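Local atomic coordinates of alpha-ketoglutarate-dependent 2,4-dichlorophenoxyacetate dioxygenase (Bradyrhizobium diazoefficiens, PDB entry 5BKE), a protein that probably catalyses 2-oxoglutarate-dependent oxidation of aryloxyalkanoate herbicides such as 2,4-dichlorophenoxyacetate, using a metal ion bound in its active site. Residues D152-E157 / R232-H237. Numbering follows the deposited sequence.
Sequences DALDDE and RDLNEH
H237 carries its ring with CG anti to the backbone N (chi1 167°), reaching out from helix 224-238 to A153 and L154, while L154, whose CG lies anti to its own carbonyl carbon (chi1 -65°), extends CD2 over the ring. The contact joins the link between helices 147-152 and 156-162 to helix 224-238 of the TauD/TfdA-type dioxygenase fold, away from the metal and N-oxalylglycine sites.

A CH-pi contact is indicated by the geometry: L154 CD2 stands 3.8 Å from the centroid of the H237 ring, 21° off its normal. L154 CD2 sits nearer one side of the ring than its middle, 3.6 Å from both CD2 and NE2 of H237. A153 comes from another direction, at the ring edge and in its plane, with CB 3.8 Å from H237 CE1. Rotation of the imidazole is further fixed by a hydrogen bond from NE2 to the carbonyl O of A150, in helix 147-152. Replacing H237 by an alanine is likely to leave the A150 carbonyl without this donor and open a gap beneath L154.

On the same helix, D233 and E236 form salt bridges with R267 and R265, respectively, of a neighbouring subunit. The buried L234, one turn before H237, completes the apolar contact: its CD2 meets L154 CD2 at 4.1 Å, methyl against methyl.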
loop_
_atom_site.group_PDB
_atom_site.type_symbol
_atom_site.label_atom_id
_atom_site.label_comp_id
_atom_site.label_asym_id
_atom_site.label_seq_id
_atom_site.Cartn_x
_atom_site.Cartn_y
_atom_site.Cartn_z
ATOM N N ASP C 152 14.899 -12.728 14.312
ATOM C CA ASP C 152 14.037 -11.850 13.521
ATOM C C ASP C 152 13.309 -10.789 14.342
ATOM O O ASP C 152 13.097 -9.677 13.859
ATOM C CB ASP C 152 13.032 -12.666 12.715
ATOM C CG ASP C 152 13.682 -13.467 11.605
ATOM O OD1 ASP C 152 14.794 -13.107 11.136
ATOM O OD2 ASP C 152 13.062 -14.469 11.196
ATOM N N ALA C 153 12.960 -11.156 15.576
ATOM C CA ALA C 153 12.183 -10.340 16.502
ATOM C C ALA C 153 12.992 -9.235 17.172
ATOM O O ALA C 153 12.427 -8.395 17.869
ATOM C CB ALA C 153 11.532 -11.226 17.558
ATOM N N LEU C 154 14.308 -9.244 16.986
ATOM C CA LEU C 154 15.169 -8.204 17.554
ATOM C C LEU C 154 14.996 -6.901 16.766
ATOM O O LEU C 154 14.596 -6.930 15.598
ATOM C CB LEU C 154 16.643 -8.646 17.557
ATOM C CG LEU C 154 17.132 -9.824 18.415
ATOM C CD1 LEU C 154 18.556 -10.199 18.020
ATOM C CD2 LEU C 154 17.064 -9.532 19.915
ATOM N N ASP C 155 15.278 -5.768 17.406
ATOM C CA ASP C 155 15.241 -4.474 16.714
ATOM C C ASP C 155 16.541 -4.223 15.947
ATOM O O ASP C 155 17.547 -4.904 16.186
ATOM C CB ASP C 155 14.930 -3.324 17.683
ATOM C CG ASP C 155 15.941 -3.208 18.809
ATOM O OD1 ASP C 155 17.131 -2.908 18.548
ATOM O OD2 ASP C 155 15.535 -3.403 19.971
ATOM N N ASP C 156 16.503 -3.240 15.042
ATOM C CA ASP C 156 17.625 -2.881 14.157
ATOM C C ASP C 156 18.930 -2.594 14.893
ATOM O O ASP C 156 19.987 -3.059 14.475
ATOM C CB ASP C 156 17.258 -1.671 13.282
ATOM C CG ASP C 156 16.003 -1.901 12.453
ATOM O OD1 ASP C 156 16.009 -2.812 11.593
ATOM O OD2 ASP C 156 15.009 -1.167 12.663
ATOM N N GLU C 157 18.833 -1.830 15.982
ATOM C CA GLU C 157 19.985 -1.414 16.788
ATOM C C GLU C 157 20.696 -2.617 17.403
ATOM O O GLU C 157 21.926 -2.671 17.397
ATOM C CB GLU C 157 19.580 -0.419 17.891
ATOM C CG GLU C 157 18.856 0.836 17.413
ATOM C CD GLU C 157 17.339 0.734 17.529
ATOM O OE1 GLU C 157 16.814 0.943 18.646
ATOM O OE2 GLU C 157 16.668 0.458 16.508
ATOM N N ARG C 232 23.014 -12.907 28.426
ATOM C CA ARG C 232 21.842 -13.116 29.295
ATOM C C ARG C 232 20.546 -12.524 28.713
ATOM O O ARG C 232 19.506 -13.189 28.730
ATOM C CB ARG C 232 22.086 -12.547 30.693
ATOM C CG ARG C 232 22.805 -13.499 31.620
ATOM C CD ARG C 232 23.029 -12.878 32.989
ATOM N NE ARG C 232 23.602 -13.866 33.899
ATOM C CZ ARG C 232 22.901 -14.603 34.760
ATOM N NH1 ARG C 232 21.583 -14.454 34.870
ATOM N NH2 ARG C 232 23.532 -15.486 35.527
ATOM N N ASP C 233 20.633 -11.291 28.200
ATOM C CA ASP C 233 19.494 -10.588 27.592
ATOM C C ASP C 233 19.001 -11.291 26.346
ATOM O O ASP C 233 17.795 -11.502 26.184
ATOM C CB ASP C 233 19.854 -9.140 27.255
ATOM C CG ASP C 233 19.810 -8.224 28.461
ATOM O OD1 ASP C 233 19.184 -8.569 29.497
ATOM O OD2 ASP C 233 20.410 -7.133 28.370
ATOM N N LEU C 234 19.946 -11.666 25.485
ATOM C CA LEU C 234 19.640 -12.390 24.247
ATOM C C LEU C 234 19.034 -13.744 24.534
ATOM O O LEU C 234 18.086 -14.153 23.855
ATOM C CB LEU C 234 20.881 -12.533 23.360
ATOM C CG LEU C 234 21.502 -11.263 22.753
ATOM C CD1 LEU C 234 22.911 -11.569 22.249
ATOM C CD2 LEU C 234 20.650 -10.639 21.641
ATOM N N ASN C 235 19.580 -14.431 25.543
ATOM C CA ASN C 235 19.053 -15.722 26.005
ATOM C C ASN C 235 17.633 -15.617 26.571
ATOM O O ASN C 235 16.780 -16.455 26.275
ATOM C CB ASN C 235 20.022 -16.387 26.997
ATOM C CG ASN C 235 21.085 -17.223 26.293
ATOM O OD1 ASN C 235 20.826 -18.355 25.908
ATOM N ND2 ASN C 235 22.281 -16.662 26.114
ATOM N N GLU C 236 17.375 -14.578 27.361
ATOM C CA GLU C 236 16.036 -14.333 27.891
ATOM C C GLU C 236 15.039 -14.050 26.755
ATOM O O GLU C 236 13.926 -14.576 26.766
ATOM C CB GLU C 236 16.054 -13.182 28.893
ATOM C CG GLU C 236 14.773 -13.029 29.717
ATOM C CD GLU C 236 14.716 -11.709 30.475
ATOM O OE1 GLU C 236 15.787 -11.184 30.867
ATOM O OE2 GLU C 236 13.597 -11.192 30.685
ATOM N N HIS C 237 15.466 -13.239 25.783
ATOM C CA HIS C 237 14.665 -12.902 24.602
ATOM C C HIS C 237 14.310 -14.143 23.780
ATOM O O HIS C 237 13.159 -14.320 23.372
ATOM C CB HIS C 237 15.399 -11.877 23.728
ATOM C CG HIS C 237 14.799 -11.716 22.366
ATOM N ND1 HIS C 237 13.669 -10.961 22.137
ATOM C CD2 HIS C 237 15.146 -12.250 21.170
ATOM C CE1 HIS C 237 13.353 -11.025 20.855
ATOM N NE2 HIS C 237 14.230 -11.804 20.246
#